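Local coordinates for DNA repair protein MmcB-related protein (Silicibacter pomeroyi, PDB 3DNX) that is of unknown function but belongs to the MmcB-like family of the PD-(D/E)XK nuclease clan and may therefore act on DNA, possibly in repair, at residues A[8-11]-A[12-16]; A[84-87]-A[88-92]; A[125-128]-A[129-133]; A[138-141]-A[142-146]. All coordinates share one frame; numbering follows the deposited sequence.

Interaction 1 of 4, residues A[8-11]-A[12-16]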
loop_
_atom_site.group_PDB
_atom_site.type_symbol
_atom_site.label_atom_id
_atom_site.label_comp_id
_atom_site.label_asym_id
_atom_site.label_seq_id
_atom_site.Cartn_x
_atom_site.Cartn_y
_atom_site.Cartn_z
ATOM N N LEU A 8 -2.307 15.332 20.530
ATOM C CA LEU A 8 -1.402 14.385 19.808
ATOM C C LEU A 8 -0.245 13.958 20.700
ATOM O O LEU A 8 0.490 14.805 21.208
ATOM C CB LEU A 8 -0.823 15.027 18.540
ATOM C CG LEU A 8 -1.757 15.555 17.445
ATOM C CD1 LEU A 8 -0.946 15.827 16.161
ATOM C CD2 LEU A 8 -2.922 14.591 17.174
ATOM N N ASP A 9 -0.098 12.649 20.906
ATOM C CA ASP A 9 1.161 12.094 21.415
ATOM C C ASP A 9 1.901 11.482 20.224
ATOM O O ASP A 9 1.971 10.262 20.050
ATOM C CB ASP A 9 1.006 11.122 22.614
ATOM C CG ASP A 9 -0.289 10.325 22.598
ATOM O OD1 ASP A 9 -0.262 9.143 23.001
ATOM O OD2 ASP A 9 -1.339 10.881 22.217
ATOM N N LEU A 10 2.399 12.379 19.378
ATOM C CA LEU A 10 3.360 12.045 18.343
ATOM C C LEU A 10 4.698 12.652 18.748
ATOM O O LEU A 10 4.746 13.762 19.286
ATOM C CB LEU A 10 2.957 12.649 16.992
ATOM C CG LEU A 10 1.672 12.201 16.292
ATOM C CD1 LEU A 10 1.503 12.992 14.999
ATOM C CD2 LEU A 10 1.650 10.700 16.015
ATOM N N GLN A 11 5.782 11.930 18.475
ATOM C CA GLN A 11 7.136 12.455 18.680
ATOM C C GLN A 11 7.411 13.519 17.621
ATOM O O GLN A 11 6.716 13.577 16.609
ATOM C CB GLN A 11 8.172 11.328 18.578
ATOM C CG GLN A 11 8.348 10.504 19.855
ATOM C CD GLN A 11 8.984 9.153 19.586
ATOM O OE1 GLN A 11 9.106 8.732 18.435
ATOM N NE2 GLN A 11 9.399 8.469 20.647
ATOM N N PRO A 12 8.425 14.376 17.847
ATOM C CA PRO A 12 8.692 15.452 16.858
ATOM C C PRO A 12 8.852 15.001 15.385
ATOM O O PRO A 12 8.285 15.617 14.467
ATOM C CB PRO A 12 9.974 16.099 17.401
ATOM C CG PRO A 12 9.921 15.859 18.874
ATOM C CD PRO A 12 9.334 14.474 19.013
ATOM N N GLY A 13 9.606 13.932 15.144
ATOM C CA GLY A 13 9.751 13.452 13.752
ATOM C C GLY A 13 8.438 12.956 13.168
ATOM O O GLY A 13 8.143 13.112 11.957
ATOM N N GLN A 14 7.618 12.345 14.022
ATOM C CA GLN A 14 6.346 11.849 13.564
ATOM C C GLN A 14 5.426 12.990 13.188
ATOM O O GLN A 14 4.567 12.822 12.335
ATOM C CB GLN A 14 5.679 10.957 14.619
ATOM C CG GLN A 14 6.354 9.598 14.808
ATOM C CD GLN A 14 5.729 8.795 15.910
ATOM O OE1 GLN A 14 5.545 9.284 17.024
ATOM N NE2 GLN A 14 5.413 7.533 15.616
ATOM N N ARG A 15 5.557 14.104 13.892
ATOM C CA ARG A 15 4.767 15.297 13.619
ATOM C C ARG A 15 5.058 15.820 12.229
ATOM O O ARG A 15 4.148 16.041 11.443
ATOM C CB ARG A 15 5.065 16.358 14.689
ATOM C CG ARG A 15 4.330 16.138 16.025
ATOM C CD ARG A 15 4.630 17.264 16.996
ATOM N NE ARG A 15 3.692 17.316 18.118
ATOM C CZ ARG A 15 2.610 18.103 18.207
ATOM N NH1 ARG A 15 1.862 18.051 19.304
ATOM N NH2 ARG A 15 2.258 18.945 17.233
ATOM N N LEU A 16 6.340 16.027 11.935
ATOM C CA LEU A 16 6.750 16.480 10.611
ATOM C C LEU A 16 6.239 15.506 9.549
ATOM O O LEU A 16 5.694 15.944 8.549
ATOM C CB LEU A 16 8.281 16.630 10.503
ATOM C CG LEU A 16 8.970 17.645 11.424
ATOM C CD1 LEU A 16 10.508 17.481 11.385
ATOM C CD2 LEU A 16 8.572 19.037 11.010
#

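Interaction 2 of 4, residues A[84-87]-A[88-92]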
loop_
_atom_site.group_PDB
_atom_site.type_symbol
_atom_site.label_atom_id
_atom_site.label_comp_id
_atom_site.label_asym_id
_atom_site.label_seq_id
_atom_site.Cartn_x
_atom_site.Cartn_y
_atom_site.Cartn_z
ATOM N N TRP A 84 14.815 17.109 2.499
ATOM C CA TRP A 84 14.709 17.312 3.937
ATOM C C TRP A 84 13.351 17.901 4.266
ATOM O O TRP A 84 12.784 18.600 3.445
ATOM C CB TRP A 84 15.794 18.239 4.441
ATOM C CG TRP A 84 17.172 17.807 4.096
ATOM C CD1 TRP A 84 17.891 18.207 3.026
ATOM C CD2 TRP A 84 18.001 16.891 4.831
ATOM N NE1 TRP A 84 19.136 17.604 3.044
ATOM C CE2 TRP A 84 19.202 16.771 4.132
ATOM C CE3 TRP A 84 17.826 16.156 6.012
ATOM C CZ2 TRP A 84 20.243 15.968 4.584
ATOM C CZ3 TRP A 84 18.847 15.346 6.447
ATOM C CH2 TRP A 84 20.027 15.248 5.739
ATOM N N ALA A 85 12.823 17.578 5.440
ATOM C CA ALA A 85 11.615 18.229 5.994
ATOM C C ALA A 85 11.962 18.670 7.428
ATOM O O ALA A 85 12.399 17.868 8.233
ATOM C CB ALA A 85 10.392 17.293 5.975
ATOM N N VAL A 86 11.796 19.960 7.693
ATOM C CA VAL A 86 12.109 20.587 8.974
ATOM C C VAL A 86 11.023 21.585 9.320
ATOM O O VAL A 86 10.227 21.998 8.447
ATOM C CB VAL A 86 13.483 21.303 8.928
ATOM C CG1 VAL A 86 14.606 20.299 8.581
ATOM C CG2 VAL A 86 13.493 22.499 7.958
ATOM N N ASP A 87 10.984 22.006 10.578
ATOM C CA ASP A 87 10.039 23.016 10.949
ATOM C C ASP A 87 10.667 24.414 10.790
ATOM O O ASP A 87 11.853 24.555 10.487
ATOM C CB ASP A 87 9.482 22.744 12.347
ATOM C CG ASP A 87 10.474 22.978 13.474
ATOM O OD1 ASP A 87 11.533 23.681 13.350
ATOM O OD2 ASP A 87 10.135 22.460 14.566
HETATM N N MSE A 88 9.872 25.422 11.082
HETATM C CA MSE A 88 10.280 26.819 10.905
HETATM C C MSE A 88 11.322 27.301 11.919
HETATM O O MSE A 88 11.868 28.418 11.766
HETATM C CB MSE A 88 9.043 27.741 10.911
HETATM C CG MSE A 88 8.268 27.836 12.241
HETATM SE SE MSE A 88 6.458 28.679 12.127
HETATM C CE MSE A 88 6.066 28.554 14.054
ATOM N N GLU A 89 11.591 26.503 12.965
ATOM C CA GLU A 89 12.633 26.830 13.968
ATOM C C GLU A 89 14.006 26.289 13.560
ATOM O O GLU A 89 15.018 26.694 14.111
ATOM C CB GLU A 89 12.301 26.236 15.339
ATOM C CG GLU A 89 11.308 27.006 16.189
ATOM C CD GLU A 89 11.472 26.689 17.676
ATOM O OE1 GLU A 89 11.084 25.581 18.108
ATOM O OE2 GLU A 89 12.019 27.543 18.402
ATOM N N PHE A 90 14.031 25.366 12.600
ATOM C CA PHE A 90 15.278 24.766 12.100
ATOM C C PHE A 90 16.132 25.764 11.270
ATOM O O PHE A 90 15.591 26.530 10.463
ATOM C CB PHE A 90 14.958 23.503 11.290
ATOM C CG PHE A 90 16.164 22.659 10.967
ATOM C CD1 PHE A 90 16.456 21.523 11.719
ATOM C CD2 PHE A 90 17.019 23.005 9.936
ATOM C CE1 PHE A 90 17.583 20.735 11.432
ATOM C CE2 PHE A 90 18.169 22.233 9.645
ATOM C CZ PHE A 90 18.442 21.093 10.405
ATOM N N PRO A 91 17.478 25.760 11.456
ATOM C CA PRO A 91 18.379 26.605 10.635
ATOM C C PRO A 91 18.561 25.977 9.238
ATOM O O PRO A 91 19.582 25.332 8.938
ATOM C CB PRO A 91 19.701 26.608 11.462
ATOM C CG PRO A 91 19.686 25.285 12.055
ATOM C CD PRO A 91 18.253 24.969 12.429
ATOM N N ALA A 92 17.539 26.155 8.395
ATOM C CA ALA A 92 17.466 25.544 7.083
ATOM C C ALA A 92 18.663 25.795 6.147
ATOM O O ALA A 92 18.955 24.957 5.291
ATOM C CB ALA A 92 16.112 25.992 6.368
HETATM O O HOH W 1 13.556 26.409 8.858
#

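Interaction 3 of 4, residues A[125-128]-A[129-133]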
loop_
_atom_site.group_PDB
_atom_site.type_symbol
_atom_site.label_atom_id
_atom_site.label_comp_id
_atom_site.label_asym_id
_atom_site.label_seq_id
_atom_site.Cartn_x
_atom_site.Cartn_y
_atom_site.Cartn_z
ATOM N N ARG A 125 13.213 0.630 -9.421
ATOM C CA ARG A 125 11.898 1.208 -9.231
ATOM C C ARG A 125 10.870 0.103 -8.915
ATOM O O ARG A 125 10.015 0.253 -8.046
ATOM C CB ARG A 125 11.473 1.947 -10.482
ATOM C CG ARG A 125 10.173 2.713 -10.338
ATOM C CD ARG A 125 9.829 3.455 -11.610
ATOM N NE ARG A 125 10.977 4.246 -12.027
ATOM C CZ ARG A 125 11.371 5.358 -11.424
ATOM N NH1 ARG A 125 10.694 5.836 -10.382
ATOM N NH2 ARG A 125 12.475 5.986 -11.855
ATOM N N LYS A 126 10.937 -0.992 -9.643
ATOM C CA LYS A 126 10.008 -2.128 -9.428
ATOM C C LYS A 126 10.111 -2.707 -8.037
ATOM O O LYS A 126 9.096 -2.941 -7.374
ATOM C CB LYS A 126 10.315 -3.276 -10.378
ATOM C CG LYS A 126 9.631 -3.184 -11.696
ATOM C CD LYS A 126 9.427 -4.558 -12.315
ATOM C CE LYS A 126 9.688 -4.539 -13.838
ATOM N NZ LYS A 126 10.099 -3.171 -14.379
ATOM N N VAL A 127 11.338 -2.977 -7.607
ATOM C CA VAL A 127 11.575 -3.564 -6.291
ATOM C C VAL A 127 11.023 -2.671 -5.196
ATOM O O VAL A 127 10.355 -3.142 -4.266
ATOM C CB VAL A 127 13.079 -3.830 -6.049
ATOM C CG1 VAL A 127 13.336 -4.231 -4.596
ATOM C CG2 VAL A 127 13.552 -4.918 -6.934
ATOM N N LEU A 128 11.287 -1.361 -5.303
ATOM C CA LEU A 128 10.883 -0.447 -4.283
ATOM C C LEU A 128 9.367 -0.238 -4.238
ATOM O O LEU A 128 8.817 -0.073 -3.182
ATOM C CB LEU A 128 11.571 0.904 -4.495
ATOM C CG LEU A 128 13.080 0.908 -4.284
ATOM C CD1 LEU A 128 13.625 2.253 -4.773
ATOM C CD2 LEU A 128 13.406 0.685 -2.786
ATOM N N ILE A 129 8.715 -0.189 -5.386
ATOM C CA ILE A 129 7.247 -0.102 -5.434
ATOM C C ILE A 129 6.569 -1.332 -4.810
ATOM O O ILE A 129 5.560 -1.209 -4.083
ATOM C CB ILE A 129 6.728 0.225 -6.866
ATOM C CG1 ILE A 129 7.266 1.609 -7.273
ATOM C CG2 ILE A 129 5.134 0.120 -6.936
ATOM C CD1 ILE A 129 6.775 2.124 -8.585
ATOM N N GLN A 130 7.159 -2.493 -5.024
ATOM C CA GLN A 130 6.668 -3.742 -4.451
ATOM C C GLN A 130 6.775 -3.691 -2.925
ATOM O O GLN A 130 5.847 -4.126 -2.197
ATOM C CB GLN A 130 7.437 -4.948 -5.016
ATOM C CG GLN A 130 7.206 -6.268 -4.302
ATOM C CD GLN A 130 5.925 -6.894 -4.688
ATOM O OE1 GLN A 130 5.554 -6.864 -5.858
ATOM N NE2 GLN A 130 5.250 -7.529 -3.727
ATOM N N LYS A 131 7.892 -3.138 -2.451
ATOM C CA LYS A 131 8.157 -3.030 -1.018
ATOM C C LYS A 131 7.212 -2.038 -0.377
ATOM O O LYS A 131 6.721 -2.272 0.714
ATOM C CB LYS A 131 9.600 -2.608 -0.761
ATOM C CG LYS A 131 10.577 -3.735 -0.860
ATOM C CD LYS A 131 12.025 -3.268 -0.730
ATOM C CE LYS A 131 12.944 -4.390 -1.228
ATOM N NZ LYS A 131 14.097 -4.601 -0.288
ATOM N N PHE A 132 6.998 -0.919 -1.056
ATOM C CA PHE A 132 6.092 0.111 -0.602
ATOM C C PHE A 132 4.664 -0.445 -0.475
ATOM O O PHE A 132 4.019 -0.286 0.578
ATOM C CB PHE A 132 6.162 1.264 -1.583
ATOM C CG PHE A 132 5.281 2.415 -1.256
ATOM C CD1 PHE A 132 5.816 3.569 -0.702
ATOM C CD2 PHE A 132 3.933 2.398 -1.546
ATOM C CE1 PHE A 132 5.003 4.658 -0.434
ATOM C CE2 PHE A 132 3.121 3.477 -1.281
ATOM C CZ PHE A 132 3.639 4.608 -0.703
ATOM N N ALA A 133 4.201 -1.090 -1.544
ATOM C CA ALA A 133 2.880 -1.793 -1.574
ATOM C C ALA A 133 2.713 -2.732 -0.384
ATOM O O ALA A 133 1.733 -2.694 0.363
ATOM C CB ALA A 133 2.732 -2.589 -2.870
#

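Interaction 4 of 4, residues A[138-141]-A[142-146]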
loop_
_atom_site.group_PDB
_atom_site.type_symbol
_atom_site.label_atom_id
_atom_site.label_comp_id
_atom_site.label_asym_id
_atom_site.label_seq_id
_atom_site.Cartn_x
_atom_site.Cartn_y
_atom_site.Cartn_z
ATOM N N ARG A 138 0.280 -4.142 4.681
ATOM C CA ARG A 138 0.429 -4.783 5.990
ATOM C C ARG A 138 -0.076 -3.881 7.092
ATOM O O ARG A 138 -0.859 -4.302 7.933
ATOM C CB ARG A 138 1.889 -5.160 6.307
ATOM C CG ARG A 138 2.270 -6.495 5.809
ATOM C CD ARG A 138 3.715 -6.901 6.262
ATOM N NE ARG A 138 4.037 -8.184 5.627
ATOM C CZ ARG A 138 5.161 -8.466 4.947
ATOM N NH1 ARG A 138 6.156 -7.573 4.832
ATOM N NH2 ARG A 138 5.303 -9.675 4.400
ATOM N N ARG A 139 0.431 -2.633 7.121
ATOM C CA ARG A 139 0.038 -1.691 8.164
ATOM C C ARG A 139 -1.442 -1.425 8.153
ATOM O O ARG A 139 -2.048 -1.264 9.194
ATOM C CB ARG A 139 0.779 -0.344 7.998
ATOM C CG ARG A 139 2.264 -0.454 7.954
ATOM C CD ARG A 139 2.863 -0.777 9.237
ATOM N NE ARG A 139 4.319 -0.574 9.176
ATOM C CZ ARG A 139 5.214 -1.463 8.712
ATOM N NH1 ARG A 139 4.838 -2.651 8.225
ATOM N NH2 ARG A 139 6.505 -1.157 8.735
ATOM N N LEU A 140 -2.013 -1.286 6.967
ATOM C CA LEU A 140 -3.450 -1.089 6.818
ATOM C C LEU A 140 -4.244 -2.245 7.411
ATOM O O LEU A 140 -5.162 -2.047 8.230
ATOM C CB LEU A 140 -3.787 -0.928 5.353
ATOM C CG LEU A 140 -5.251 -0.816 4.923
ATOM C CD1 LEU A 140 -5.977 0.251 5.699
ATOM C CD2 LEU A 140 -5.269 -0.559 3.427
ATOM N N GLN A 141 -3.871 -3.471 7.036
ATOM C CA GLN A 141 -4.574 -4.644 7.551
ATOM C C GLN A 141 -4.495 -4.731 9.091
ATOM O O GLN A 141 -5.465 -5.080 9.733
ATOM C CB GLN A 141 -4.109 -5.937 6.859
ATOM C CG GLN A 141 -5.005 -7.179 7.147
ATOM C CD GLN A 141 -4.510 -7.965 8.349
ATOM O OE1 GLN A 141 -3.471 -7.602 8.943
ATOM N NE2 GLN A 141 -5.239 -9.023 8.736
ATOM N N ALA A 142 -3.344 -4.407 9.655
ATOM C CA ALA A 142 -3.153 -4.441 11.077
ATOM C C ALA A 142 -4.009 -3.387 11.834
ATOM O O ALA A 142 -4.414 -3.627 12.978
ATOM C CB ALA A 142 -1.688 -4.292 11.390
ATOM N N LEU A 143 -4.256 -2.229 11.230
ATOM C CA LEU A 143 -5.116 -1.208 11.837
ATOM C C LEU A 143 -6.556 -1.610 11.751
ATOM O O LEU A 143 -7.294 -1.487 12.722
ATOM C CB LEU A 143 -4.917 0.158 11.161
ATOM C CG LEU A 143 -3.726 0.977 11.598
ATOM C CD1 LEU A 143 -3.754 2.373 10.881
ATOM C CD2 LEU A 143 -3.671 1.122 13.137
ATOM N N ARG A 144 -6.950 -2.193 10.619
ATOM C CA ARG A 144 -8.333 -2.669 10.447
ATOM C C ARG A 144 -8.705 -3.924 11.194
ATOM O O ARG A 144 -9.875 -4.139 11.501
ATOM C CB ARG A 144 -8.634 -2.847 8.966
ATOM C CG ARG A 144 -8.323 -1.611 8.200
ATOM C CD ARG A 144 -9.298 -1.271 7.114
ATOM N NE ARG A 144 -9.531 -2.363 6.209
ATOM C CZ ARG A 144 -10.701 -2.997 6.042
ATOM N NH1 ARG A 144 -10.763 -3.994 5.185
ATOM N NH2 ARG A 144 -11.816 -2.654 6.703
ATOM N N ASP A 145 -7.701 -4.751 11.514
ATOM C CA ASP A 145 -7.923 -6.047 12.126
ATOM C C ASP A 145 -6.719 -6.315 13.033
ATOM O O ASP A 145 -5.878 -7.110 12.693
ATOM C CB ASP A 145 -8.042 -7.097 11.010
ATOM C CG ASP A 145 -8.346 -8.499 11.504
ATOM O OD1 ASP A 145 -8.596 -8.728 12.723
ATOM O OD2 ASP A 145 -8.306 -9.413 10.645
ATOM N N PRO A 146 -6.660 -5.638 14.197
ATOM C CA PRO A 146 -5.514 -5.690 15.107
ATOM C C PRO A 146 -5.055 -7.099 15.493
ATOM O O PRO A 146 -3.839 -7.333 15.612
ATOM C CB PRO A 146 -5.991 -4.920 16.334
ATOM C CG PRO A 146 -7.146 -4.097 15.883
ATOM C CD PRO A 146 -7.697 -4.682 14.649
HETATM O O HOH W 2 -8.091 -9.281 8.023
HETATM O O HOH W 3 -3.587 -7.921 11.567
#

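Interaction 1 of 4, residues A[8-11]-A[12-16]
Gln14 folds back from the first turn of helix 12-26 to meet Gln11, the N-cap residue just before it. Its course can be followed atom by atom. CB starts 3.4 Å from Gln11 O and also lies 4.0 Å from Leu10 CB. CG stands beside the backbone N of Gln14 (chi1 -71°), and from there the extended chain runs back toward the helix start, bringing CD near Gln11 N. OE1 completes the path, accepting the Gln11 N-H at 3.0 Å. The bond is nearly straight (168° at the hydrogen), and the donor lies in the carbonyl plane on a lone pair of OE1. A side chain three residues past the N-cap returning to the N-cap amide is one arm of a capping box; in this conformer the Gln11 side chain makes no return bond, so only half of the box is present. Gln11 answers instead with its backbone carbonyl, which receives Arg15 N at 3.0 Å, an early bond of the helix. Arg15 CG adds apolar packing, 3.9 Å from Leu10 CB, while the charged NH1 makes only a loose approach to Leu8 CB, at 4.1 Å. Pro12 begins the helix right after Gln11 and touches Ser61, whereas Leu8 and Leu10 both touch Arg18 further along the helix. Because Gln14 OE1 and Arg15 N engage the N-H and the C=O of the same residue, the peptide groups on both flanks of Gln11 are tied to the helix, and the incoming chain should have limited freedom to swing at this surface-lying helix start.

Interaction 2 of 4, residues A[84-87]-A[88-92]
The Phe90 ring is covered on both faces. Val86 CG1 sits over the centre of one, 3.8 Å from the centroid and 14° off the normal, a CH-pi contact; on the opposite face Pro91 CD lies offset toward the rim. Ala92 CA meets the ring in plane, at its edge. Val86 and Phe90 cross at about a right angle, and their stems are also close, with Val86 CB 3.5 Å from Phe90 CB. Phe90 places CG anti to its own N (chi1 -168°), which sets the ring with one face against Val86 CG1 at the end of strand 81-86. The backbone between them makes a type I beta turn, closed by Phe90 N donating to Asp87 O at 3.1 Å. Asp87 reinforces it from the side chain: OD1 accepts Glu89 N at 2.8 Å, forming an Asx turn, and takes a second, weak bond from Phe90 N. The Glu89 donor approaches from above the carboxylate plane, 51° out of it. A water donates to both Asp87 O (3.0 Å) and Phe90 O (2.6 Å), joining the carbonyls at the two ends of the turn. Leu95 also touches Phe90, while Leu101 and Ile103 of strand 100-104 lie against Val86. A serine in place of Phe90 would probably uncover the Val86 methyl and leave a gap between it and Pro91. The chemistry divides the work: polar bonds to Asp87 probably fix the direction in which the chain leaves the sheet, and apolar packing folds it back onto the last strand residue.

Interaction 3 of 4, residues A[125-128]-A[129-133]
Helix 122-144, the long C-terminal helix, carries this contact on its early turns, where Val127 meets Lys131 and Arg125 meets Ile129, each pair four residues apart. Four successive backbone bonds frame them, from Ile129 N to Arg125 O (3.0 Å) through Phe132 N to Leu128 O (2.9 Å), with the donors tilted 21° to 26° from the carbonyl planes. Lys131 and Val127 lie side by side, pointing the same way. Methylene CG of Lys131 rests 3.5 Å from Val127 O, and CE reaches Val127 CG1 at 3.4 Å, tighter than an ordinary van der Waals contact. Both groups are turned to this encounter: Val127 has CG1 anti to its N (chi1 171°), while Lys131 sends CG back beside its own N. An alanine at Lys131 would remove the methylenes lying along this flank and is likely to leave Val127 CG1, and part of the Val127 carbonyl, without their lid. The second pair is looser; its side chains also lie side by side, with Ile129 CD1 3.9 Å from Arg125 CG. Nearer the backbone, Ile129 CG1 comes within 3.2 Å of Arg125 O. The charged end of Arg125 is engaged by Asp80 in a salt bridge and by Gly52 O. Leu128 and Phe132 turn to the sheet, Leu128 against Phe35 and Phe132 against Met46, while Ile129 packs on Ile129 of the second subunit. Aliphatic stems thus do the packing in both pairs, covering backbone carbonyls that are already hydrogen-bonded, while the polar end of Arg125 finds its partners beyond this turn.

Interaction 4 of 4, residues A[138-141]-A[142-146]
Gln141 runs alongside Asp145, one turn further along, the two side chains pointing the same way with amide and carboxylate planes 60° apart. CG of Gln141 is anti to the backbone N (chi1 -168°), and a bend at chi2 of -92° swings the amide toward Asp145. The polar ends stay apart, NE2 standing 3.6 Å from Asp145 OD2, and two waters join the residues. One accepts from Gln141 NE2 and donates to Asp145 OD2 at 2.6 Å; the other donates to Gln141 OE1 (2.6 Å) and to Asp145 O (2.7 Å). NE2 also bonds Gly148 O, two residues past Pro146. This is the C-terminal end of helix 122-144, lying in the dimer interface: Asp145 is the first residue to leave helical geometry, and its N gives only a weak bond to Gln141 O. Upstream, Ala142 N donates to Arg138 O at 3.0 Å, and the Ala142 methyl lies 3.6 Å from that same carbonyl oxygen. The charged ends look to the second subunit: Arg144 NH1 forms a salt bridge with Glu33 of that subunit, Asp145 OD2 another with Arg22, and Gln141 OE1 accepts from Arg25 there. Leu140 turns one methyl, CD1, onto the Arg144 chain, 3.9 Å from both CG and CD and near the plane of the guanidinium at its edge, and also packs on Arg139 of the neighbouring chain.

In the fold
Interactions 1 and 2 touch: Leu16 CD1 of the first helix lies 3.7 Å from Ala85 O on strand 81-86, although their centres are about 15 Å apart. Ala85 also bonds through its backbone to Glu58 and Lys60, whose spacing fits the E-X-K signature of the PD-(D/E)XK clan. Cys59 and Asp65 take part in a sodium site. Measured to a bound sodium, not necessarily the same ion, Gly13 is about 5 Å away, the Val86 side chain about 9 Å and the Leu140 side chain about 4 Å. Interactions 3 and 4 share helix 122-144, centres about 19 Å apart, and both face the second subunit. Interactions 2 and 4, centres about 32 Å apart, flank the chain's centre from opposite sides.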